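Local coordinates for DNA polymerase III subunit beta (Deinococcus radiodurans, PDB 4TRT), which probably tethers DNA polymerases and other proteins to DNA as a ring-shaped, head-to-tail dimeric sliding clamp, giving them processivity, at residues Q123-F137 with L199-Y212. Residues are numbered along the deposited sequence; the frame is centred on the assembly and turned at random. Where two conformers were deposited one is given.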
ATOM      1  N   GLN A 123     -18.175  -4.367 -35.855  1.00 66.66           N
ATOM      2  CA  GLN A 123     -19.636  -4.381 -36.008  1.00 67.00           C
ATOM      3  C   GLN A 123     -20.368  -4.114 -34.688  1.00 66.58           C
ATOM      4  O   GLN A 123     -20.221  -4.876 -33.719  1.00 62.06           O
ATOM      5  CB  GLN A 123     -20.094  -5.716 -36.606  1.00 68.88           C
ATOM      6  CG  GLN A 123     -21.604  -5.918 -36.625  1.00 70.02           C
ATOM      7  CD  GLN A 123     -22.031  -7.054 -37.532  1.00 71.14           C
ATOM      8  OE1 GLN A 123     -21.778  -7.028 -38.736  1.00 75.40           O
ATOM      9  NE2 GLN A 123     -22.690  -8.055 -36.962  1.00 68.90           N
ATOM     10  N   ALA A 124     -21.146  -3.032 -34.652  1.00 65.85           N
ATOM     11  CA  ALA A 124     -21.861  -2.640 -33.440  1.00 68.00           C
ATOM     12  C   ALA A 124     -23.130  -3.469 -33.267  1.00 67.57           C
ATOM     13  O   ALA A 124     -24.197  -3.051 -33.691  1.00 69.57           O
ATOM     14  CB  ALA A 124     -22.202  -1.155 -33.495  1.00 69.24           C
ATOM     15  N   ASP A 125     -23.009  -4.635 -32.637  1.00 65.38           N
ATOM     16  CA  ASP A 125     -24.154  -5.534 -32.441  1.00 65.37           C
ATOM     17  C   ASP A 125     -25.058  -5.063 -31.299  1.00 64.48           C
ATOM     18  O   ASP A 125     -26.279  -5.114 -31.412  1.00 67.50           O
ATOM     19  CB  ASP A 125     -23.687  -6.974 -32.192  1.00 64.34           C
ATOM     20  CG  ASP A 125     -23.057  -7.605 -33.425  1.00 66.31           C
ATOM     21  OD1 ASP A 125     -23.612  -7.432 -34.534  1.00 66.72           O
ATOM     22  OD2 ASP A 125     -22.006  -8.271 -33.285  1.00 63.59           O
ATOM     23  N   VAL A 126     -24.456  -4.619 -30.203  1.00 61.41           N
ATOM     24  CA  VAL A 126     -25.195  -4.004 -29.102  1.00 61.26           C
ATOM     25  C   VAL A 126     -24.453  -2.760 -28.660  1.00 59.88           C
ATOM     26  O   VAL A 126     -23.243  -2.644 -28.856  1.00 58.71           O
ATOM     27  CB  VAL A 126     -25.317  -4.927 -27.864  1.00 60.46           C
ATOM     28  CG1 VAL A 126     -26.677  -4.751 -27.197  1.00 63.38           C
ATOM     29  CG2 VAL A 126     -25.106  -6.375 -28.240  1.00 60.05           C
ATOM     30  N   SER A 127     -25.188  -1.842 -28.051  1.00 60.91           N
ATOM     31  CA  SER A 127     -24.634  -0.621 -27.492  1.00 62.90           C
ATOM     32  C   SER A 127     -25.226  -0.399 -26.101  1.00 62.72           C
ATOM     33  O   SER A 127     -26.435  -0.454 -25.928  1.00 65.19           O
ATOM     34  CB  SER A 127     -24.967   0.549 -28.411  1.00 68.41           C
ATOM     35  OG  SER A 127     -24.483   1.773 -27.895  1.00 71.96           O
ATOM     36  N   LEU A 128     -24.375  -0.187 -25.103  1.00 60.09           N
ATOM     37  CA  LEU A 128     -24.846   0.193 -23.763  1.00 59.38           C
ATOM     38  C   LEU A 128     -23.923   1.248 -23.164  1.00 59.33           C
ATOM     39  O   LEU A 128     -22.922   1.624 -23.774  1.00 58.27           O
ATOM     40  CB  LEU A 128     -24.943  -1.030 -22.828  1.00 58.49           C
ATOM     41  CG  LEU A 128     -23.845  -2.066 -22.980  1.00 57.46           C
ATOM     42  CD1 LEU A 128     -22.599  -1.565 -22.274  1.00 58.34           C
ATOM     43  CD2 LEU A 128     -24.271  -3.419 -22.428  1.00 57.82           C
ATOM     44  N   ASP A 129     -24.265   1.740 -21.980  1.00 57.01           N
ATOM     45  CA  ASP A 129     -23.392   2.683 -21.290  1.00 56.66           C
ATOM     46  C   ASP A 129     -22.316   1.939 -20.492  1.00 53.18           C
ATOM     47  O   ASP A 129     -22.635   1.127 -19.624  1.00 48.77           O
ATOM     48  CB  ASP A 129     -24.171   3.596 -20.357  1.00 58.57           C
ATOM     49  CG  ASP A 129     -23.282   4.649 -19.728  1.00 61.12           C
ATOM     50  OD1 ASP A 129     -23.076   5.715 -20.353  1.00 63.94           O
ATOM     51  OD2 ASP A 129     -22.765   4.396 -18.627  1.00 60.13           O
ATOM     52  N   GLY A 130     -21.049   2.240 -20.784  1.00 50.55           N
ATOM     53  CA  GLY A 130     -19.922   1.565 -20.134  1.00 49.55           C
ATOM     54  C   GLY A 130     -19.830   1.755 -18.629  1.00 48.82           C
ATOM     55  O   GLY A 130     -19.423   0.847 -17.907  1.00 47.21           O
ATOM     56  N   GLY A 131     -20.202   2.937 -18.155  1.00 51.93           N
ATOM     57  CA  GLY A 131     -20.229   3.228 -16.722  1.00 52.45           C
ATOM     58  C   GLY A 131     -21.280   2.413 -15.981  1.00 48.71           C
ATOM     59  O   GLY A 131     -21.023   1.899 -14.901  1.00 46.76           O
ATOM     60  N   GLU A 132     -22.466   2.302 -16.572  1.00 49.42           N
ATOM     61  CA  GLU A 132     -23.534   1.492 -16.001  1.00 47.99           C
ATOM     62  C   GLU A 132     -23.081   0.041 -15.960  1.00 44.28           C
ATOM     63  O   GLU A 132     -23.233  -0.642 -14.947  1.00 41.32           O
ATOM     64  CB  GLU A 132     -24.817   1.607 -16.828  1.00 50.99           C
ATOM     65  CG  GLU A 132     -25.499   2.974 -16.786  1.00 55.58           C
ATOM     66  CD  GLU A 132     -26.306   3.217 -15.524  1.00 57.23           C
ATOM     67  OE1 GLU A 132     -26.358   2.329 -14.639  1.00 57.02           O
ATOM     68  OE2 GLU A 132     -26.889   4.314 -15.415  1.00 63.14           O
ATOM     69  N   LEU A 133     -22.512  -0.425 -17.066  1.00 43.86           N
ATOM     70  CA  LEU A 133     -22.061  -1.812 -17.159  1.00 43.07           C
ATOM     71  C   LEU A 133     -20.952  -2.113 -16.149  1.00 41.40           C
ATOM     72  O   LEU A 133     -20.968  -3.153 -15.508  1.00 41.34           O
ATOM     73  CB  LEU A 133     -21.590  -2.116 -18.579  1.00 43.38           C
ATOM     74  CG  LEU A 133     -21.094  -3.542 -18.811  1.00 42.38           C
ATOM     75  CD1 LEU A 133     -22.238  -4.526 -18.582  1.00 40.77           C
ATOM     76  CD2 LEU A 133     -20.562  -3.678 -20.235  1.00 44.13           C
ATOM     77  N   SER A 134     -19.997  -1.203 -16.012  1.00 39.85           N
ATOM     78  CA  SER A 134     -18.902  -1.363 -15.064  1.00 40.05           C
ATOM     79  C   SER A 134     -19.372  -1.445 -13.613  1.00 41.21           C
ATOM     80  O   SER A 134     -18.926  -2.304 -12.860  1.00 40.67           O
ATOM     81  CB  SER A 134     -17.912  -0.209 -15.204  1.00 42.39           C
ATOM     82  OG  SER A 134     -16.793  -0.420 -14.353  1.00 43.83           O
ATOM     83  N   ARG A 135     -20.262  -0.544 -13.214  1.00 45.61           N
ATOM     84  CA  ARG A 135     -20.775  -0.568 -11.836  1.00 46.37           C
ATOM     85  C   ARG A 135     -21.626  -1.836 -11.600  1.00 41.17           C
ATOM     86  O   ARG A 135     -21.549  -2.424 -10.535  1.00 39.54           O
ATOM     87  CB  ARG A 135     -21.480   0.756 -11.466  1.00 51.52           C
ATOM     88  CG  ARG A 135     -20.545   1.777 -10.799  1.00 58.54           C
ATOM     89  CD  ARG A 135     -21.158   3.150 -10.560  1.00 62.06           C
ATOM     90  NE  ARG A 135     -20.886   4.061 -11.676  1.00 67.16           N
ATOM     91  CZ  ARG A 135     -21.678   4.283 -12.730  1.00 68.59           C
ATOM     92  NH1 ARG A 135     -22.847   3.672 -12.855  1.00 70.62           N
ATOM     93  NH2 ARG A 135     -21.293   5.140 -13.675  1.00 69.76           N
ATOM     94  N   ALA A 136     -22.363  -2.304 -12.610  1.00 41.04           N
ATOM     95  CA  ALA A 136     -23.088  -3.571 -12.504  1.00 40.04           C
ATOM     96  C   ALA A 136     -22.121  -4.741 -12.323  1.00 39.84           C
ATOM     97  O   ALA A 136     -22.281  -5.542 -11.404  1.00 36.84           O
ATOM     98  CB  ALA A 136     -24.000  -3.799 -13.701  1.00 39.23           C
ATOM     99  N   PHE A 137     -21.106  -4.824 -13.177  1.00 39.87           N
ATOM    100  CA  PHE A 137     -20.039  -5.826 -13.021  1.00 38.43           C
ATOM    101  C   PHE A 137     -19.429  -5.826 -11.628  1.00 37.70           C
ATOM    102  O   PHE A 137     -19.278  -6.882 -11.009  1.00 37.93           O
ATOM    103  CB  PHE A 137     -18.898  -5.604 -14.025  1.00 40.83           C
ATOM    104  CG  PHE A 137     -19.158  -6.132 -15.412  1.00 40.90           C
ATOM    105  CD1 PHE A 137     -20.002  -7.213 -15.651  1.00 39.88           C
ATOM    106  CD2 PHE A 137     -18.479  -5.574 -16.492  1.00 41.52           C
ATOM    107  CE1 PHE A 137     -20.193  -7.685 -16.942  1.00 41.33           C
ATOM    108  CE2 PHE A 137     -18.663  -6.048 -17.773  1.00 41.07           C
ATOM    109  CZ  PHE A 137     -19.528  -7.094 -18.003  1.00 42.28           C
ATOM    110  N   LEU A 199     -12.269  -5.745 -17.769  1.00 39.57           N
ATOM    111  CA  LEU A 199     -13.266  -4.854 -18.339  1.00 39.54           C
ATOM    112  C   LEU A 199     -13.534  -3.690 -17.397  1.00 39.24           C
ATOM    113  O   LEU A 199     -13.582  -2.547 -17.826  1.00 42.48           O
ATOM    114  CB  LEU A 199     -14.563  -5.592 -18.677  1.00 38.09           C
ATOM    115  CG  LEU A 199     -14.626  -6.281 -20.036  1.00 39.21           C
ATOM    116  CD1 LEU A 199     -15.846  -7.188 -20.151  1.00 38.89           C
ATOM    117  CD2 LEU A 199     -14.608  -5.238 -21.150  1.00 40.50           C
ATOM    118  N   ILE A 200     -13.681  -3.993 -16.113  1.00 37.83           N
ATOM    119  CA  ILE A 200     -13.880  -2.973 -15.099  1.00 38.84           C
ATOM    120  C   ILE A 200     -12.760  -1.930 -15.133  1.00 41.02           C
ATOM    121  O   ILE A 200     -13.017  -0.745 -14.977  1.00 41.82           O
ATOM    122  CB  ILE A 200     -14.011  -3.592 -13.686  1.00 37.85           C
ATOM    123  CG1 ILE A 200     -15.321  -4.358 -13.569  1.00 36.23           C
ATOM    124  CG2 ILE A 200     -13.942  -2.520 -12.591  1.00 38.06           C
ATOM    125  CD1 ILE A 200     -15.377  -5.250 -12.347  1.00 35.86           C
ATOM    126  N   ARG A 201     -11.531  -2.368 -15.360  0.50 41.47           N
ATOM    127  CA  ARG A 201     -10.405  -1.443 -15.377  0.50 43.54           C
ATOM    128  C   ARG A 201     -10.389  -0.503 -16.584  0.50 43.64           C
ATOM    129  O   ARG A 201      -9.793   0.561 -16.508  0.50 45.26           O
ATOM    130  CB  ARG A 201      -9.104  -2.223 -15.275  0.50 44.92           C
ATOM    131  CG  ARG A 201      -8.949  -2.828 -13.882  0.50 45.33           C
ATOM    132  CD  ARG A 201      -7.824  -3.839 -13.768  0.50 46.54           C
ATOM    133  NE  ARG A 201      -7.815  -4.447 -12.442  0.50 47.20           N
ATOM    134  CZ  ARG A 201      -7.238  -3.899 -11.375  0.50 49.62           C
ATOM    135  NH1 ARG A 201      -6.620  -2.736 -11.484  0.50 50.23           N
ATOM    136  NH2 ARG A 201      -7.281  -4.516 -10.201  0.50 50.31           N
ATOM    137  N   VAL A 202     -11.061  -0.871 -17.677  1.00 42.49           N
ATOM    138  CA  VAL A 202     -11.060  -0.023 -18.897  1.00 43.59           C
ATOM    139  C   VAL A 202     -12.371   0.712 -19.206  1.00 44.46           C
ATOM    140  O   VAL A 202     -12.361   1.699 -19.934  1.00 43.47           O
ATOM    141  CB  VAL A 202     -10.610  -0.798 -20.161  1.00 42.93           C
ATOM    142  CG1 VAL A 202      -9.230  -1.426 -19.972  1.00 43.11           C
ATOM    143  CG2 VAL A 202     -11.625  -1.834 -20.575  1.00 40.27           C
ATOM    144  N   LEU A 203     -13.496   0.234 -18.695  1.00 44.59           N
ATOM    145  CA  LEU A 203     -14.780   0.864 -19.008  1.00 46.34           C
ATOM    146  C   LEU A 203     -14.871   2.238 -18.347  1.00 47.79           C
ATOM    147  O   LEU A 203     -14.472   2.410 -17.207  1.00 46.76           O
ATOM    148  CB  LEU A 203     -15.948  -0.014 -18.537  1.00 45.12           C
ATOM    149  CG  LEU A 203     -16.214  -1.272 -19.370  1.00 43.63           C
ATOM    150  CD1 LEU A 203     -17.074  -2.269 -18.600  1.00 42.01           C
ATOM    151  CD2 LEU A 203     -16.862  -0.888 -20.699  1.00 45.61           C
ATOM    152  N   LYS A 204     -15.380   3.218 -19.082  1.00 55.35           N
ATOM    153  CA  LYS A 204     -15.658   4.549 -18.524  1.00 60.12           C
ATOM    154  C   LYS A 204     -17.074   4.963 -18.898  1.00 60.73           C
ATOM    155  O   LYS A 204     -17.729   4.282 -19.680  1.00 60.20           O
ATOM    156  CB  LYS A 204     -14.639   5.567 -19.038  1.00 65.41           C
ATOM    157  CG  LYS A 204     -13.228   5.381 -18.487  1.00 68.19           C
ATOM    158  CD  LYS A 204     -13.092   5.853 -17.043  1.00 71.20           C
ATOM    159  CE  LYS A 204     -11.878   5.237 -16.348  1.00 72.01           C
ATOM    160  NZ  LYS A 204     -12.017   3.762 -16.149  1.00 69.52           N
ATOM    161  N   ASP A 205     -17.561   6.056 -18.317  1.00 64.09           N
ATOM    162  CA  ASP A 205     -18.853   6.619 -18.719  1.00 65.43           C
ATOM    163  C   ASP A 205     -18.865   6.899 -20.219  1.00 64.43           C
ATOM    164  O   ASP A 205     -17.863   7.336 -20.791  1.00 64.35           O
ATOM    165  CB  ASP A 205     -19.149   7.926 -17.960  1.00 70.98           C
ATOM    166  CG  ASP A 205     -19.589   7.692 -16.526  1.00 71.40           C
ATOM    167  OD1 ASP A 205     -19.917   6.540 -16.170  1.00 73.28           O
ATOM    168  OD2 ASP A 205     -19.618   8.671 -15.752  1.00 75.95           O
ATOM    169  N   GLY A 206     -20.003   6.648 -20.852  1.00 62.41           N
ATOM    170  CA  GLY A 206     -20.126   6.798 -22.294  1.00 62.20           C
ATOM    171  C   GLY A 206     -20.417   5.458 -22.923  1.00 59.25           C
ATOM    172  O   GLY A 206     -20.510   4.449 -22.232  1.00 55.92           O
ATOM    173  N   GLU A 207     -20.518   5.444 -24.241  1.00 61.00           N
ATOM    174  CA  GLU A 207     -20.969   4.268 -24.962  1.00 62.11           C
ATOM    175  C   GLU A 207     -19.917   3.152 -25.035  1.00 59.14           C
ATOM    176  O   GLU A 207     -18.750   3.402 -25.322  1.00 59.54           O
ATOM    177  CB  GLU A 207     -21.387   4.671 -26.372  1.00 66.49           C
ATOM    178  CG  GLU A 207     -21.982   3.541 -27.197  1.00 68.65           C
ATOM    179  CD  GLU A 207     -22.498   4.015 -28.543  1.00 74.13           C
ATOM    180  OE1 GLU A 207     -23.001   5.158 -28.610  1.00 77.53           O
ATOM    181  OE2 GLU A 207     -22.406   3.242 -29.531  1.00 76.37           O
ATOM    182  N   ALA A 208     -20.360   1.924 -24.780  1.00 55.85           N
ATOM    183  CA  ALA A 208     -19.563   0.732 -24.986  1.00 52.39           C
ATOM    184  C   ALA A 208     -20.276  -0.157 -26.001  1.00 52.69           C
ATOM    185  O   ALA A 208     -21.448  -0.485 -25.821  1.00 56.50           O
ATOM    186  CB  ALA A 208     -19.386  -0.001 -23.674  1.00 49.05           C
ATOM    187  N   ARG A 209     -19.575  -0.547 -27.058  1.00 51.95           N
ATOM    188  CA  ARG A 209     -20.155  -1.341 -28.144  1.00 53.96           C
ATOM    189  C   ARG A 209     -19.670  -2.787 -28.096  1.00 50.86           C
ATOM    190  O   ARG A 209     -18.480  -3.030 -27.924  1.00 50.91           O
ATOM    191  CB  ARG A 209     -19.782  -0.736 -29.501  1.00 59.24           C
ATOM    192  CG  ARG A 209     -20.607   0.488 -29.888  1.00 66.43           C
ATOM    193  CD  ARG A 209     -20.037   1.290 -31.060  1.00 71.77           C
ATOM    194  NE  ARG A 209     -18.641   1.714 -30.894  1.00 75.69           N
ATOM    195  CZ  ARG A 209     -18.209   2.744 -30.158  1.00 79.04           C
ATOM    196  NH1 ARG A 209     -19.052   3.498 -29.457  1.00 80.39           N
ATOM    197  NH2 ARG A 209     -16.903   3.014 -30.113  1.00 80.01           N
ATOM    198  N   PHE A 210     -20.585  -3.738 -28.268  1.00 48.31           N
ATOM    199  CA  PHE A 210     -20.247  -5.167 -28.314  1.00 47.55           C
ATOM    200  C   PHE A 210     -20.251  -5.651 -29.758  1.00 49.44           C
ATOM    201  O   PHE A 210     -21.187  -5.365 -30.514  1.00 48.87           O
ATOM    202  CB  PHE A 210     -21.287  -6.010 -27.564  1.00 47.75           C
ATOM    203  CG  PHE A 210     -21.247  -5.898 -26.066  1.00 46.18           C
ATOM    204  CD1 PHE A 210     -20.419  -5.005 -25.404  1.00 46.24           C
ATOM    205  CD2 PHE A 210     -22.092  -6.702 -25.307  1.00 46.62           C
ATOM    206  CE1 PHE A 210     -20.425  -4.931 -24.023  1.00 44.91           C
ATOM    207  CE2 PHE A 210     -22.101  -6.631 -23.930  1.00 44.83           C
ATOM    208  CZ  PHE A 210     -21.257  -5.751 -23.284  1.00 45.46           C
ATOM    209  N   THR A 211     -19.215  -6.393 -30.131  1.00 47.29           N
ATOM    210  CA  THR A 211     -19.194  -7.129 -31.384  1.00 48.08           C
ATOM    211  C   THR A 211     -19.116  -8.608 -31.020  1.00 48.68           C
ATOM    212  O   THR A 211     -18.135  -9.041 -30.407  1.00 45.11           O
ATOM    213  CB  THR A 211     -17.962  -6.776 -32.245  1.00 48.13           C
ATOM    214  OG1 THR A 211     -17.893  -5.357 -32.436  1.00 47.75           O
ATOM    215  CG2 THR A 211     -18.033  -7.487 -33.593  1.00 50.11           C
ATOM    216  N   TYR A 212     -20.134  -9.375 -31.413  1.00 50.10           N
ATOM    217  CA  TYR A 212     -20.178 -10.816 -31.146  1.00 51.99           C
ATOM    218  C   TYR A 212     -19.247 -11.564 -32.085  1.00 53.17           C
ATOM    219  O   TYR A 212     -19.161 -11.245 -33.262  1.00 55.81           O
ATOM    220  CB  TYR A 212     -21.592 -11.362 -31.345  1.00 54.78           C
ATOM    221  CG  TYR A 212     -22.634 -10.726 -30.470  1.00 56.57           C
ATOM    222  CD1 TYR A 212     -22.435 -10.617 -29.098  1.00 55.96           C
ATOM    223  CD2 TYR A 212     -23.827 -10.249 -31.004  1.00 60.65           C
ATOM    224  CE1 TYR A 212     -23.392 -10.042 -28.288  1.00 58.42           C
ATOM    225  CE2 TYR A 212     -24.793  -9.672 -30.203  1.00 61.63           C
ATOM    226  CZ  TYR A 212     -24.570  -9.573 -28.845  1.00 61.29           C
ATOM    227  OH  TYR A 212     -25.520  -9.016 -28.031  1.00 64.26           O
TER
HETATM  228  O   HOH W   1     -14.798   1.190 -14.951  1.00 45.22           O
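A classic beta bulge opens the antiparallel ladder between strands 126-129 and 207-212: Asp-125 and Val-126 both face Phe-210, whose O takes a bond from Asp-125 N at 2.9 Å and a weak one from Val-126 N. The Asp-125 side chain reaches across to Tyr-212, with CG beside its own backbone N (chi1 -69°). There the anti lone pair of OD2 receives Tyr-212 N at 2.9 Å, nearly straight at 163°, while the syn lone pair of OD1 takes Gln-123 NE2. Replacing Asp-125 with an alanine would remove both carboxylate oxygens and would probably leave Tyr-212 N without this acceptor and the Gln-123 amide free to turn. Beyond the bulge the ladder is regular, and Leu-128 and Ala-208 exchange a pair of backbone bonds. On the face they share with Phe-210, Leu-128 CD2 lies 3.9 Å from Phe-210 CZ, and Leu-133 CD2 meets that ring at its edge. Where strand becomes helix, Asp-129 is the N-cap: OD2 accepts from Glu-132 N at 2.9 Å, and OD1 is met from above the carboxylate plane by Gly-206 N. Between helix 130-140 and the C-terminal part of helix 193-202 with the loop after it, one water accepts from Ser-134 OG and donates to Ile-200 O and Leu-203 O. Phe-137 CB packs 3.8 Å from Ile-200 CG1. Paired helices lying against antiparallel sheet, here in the central domain, are characteristic of the DNA-clamp fold.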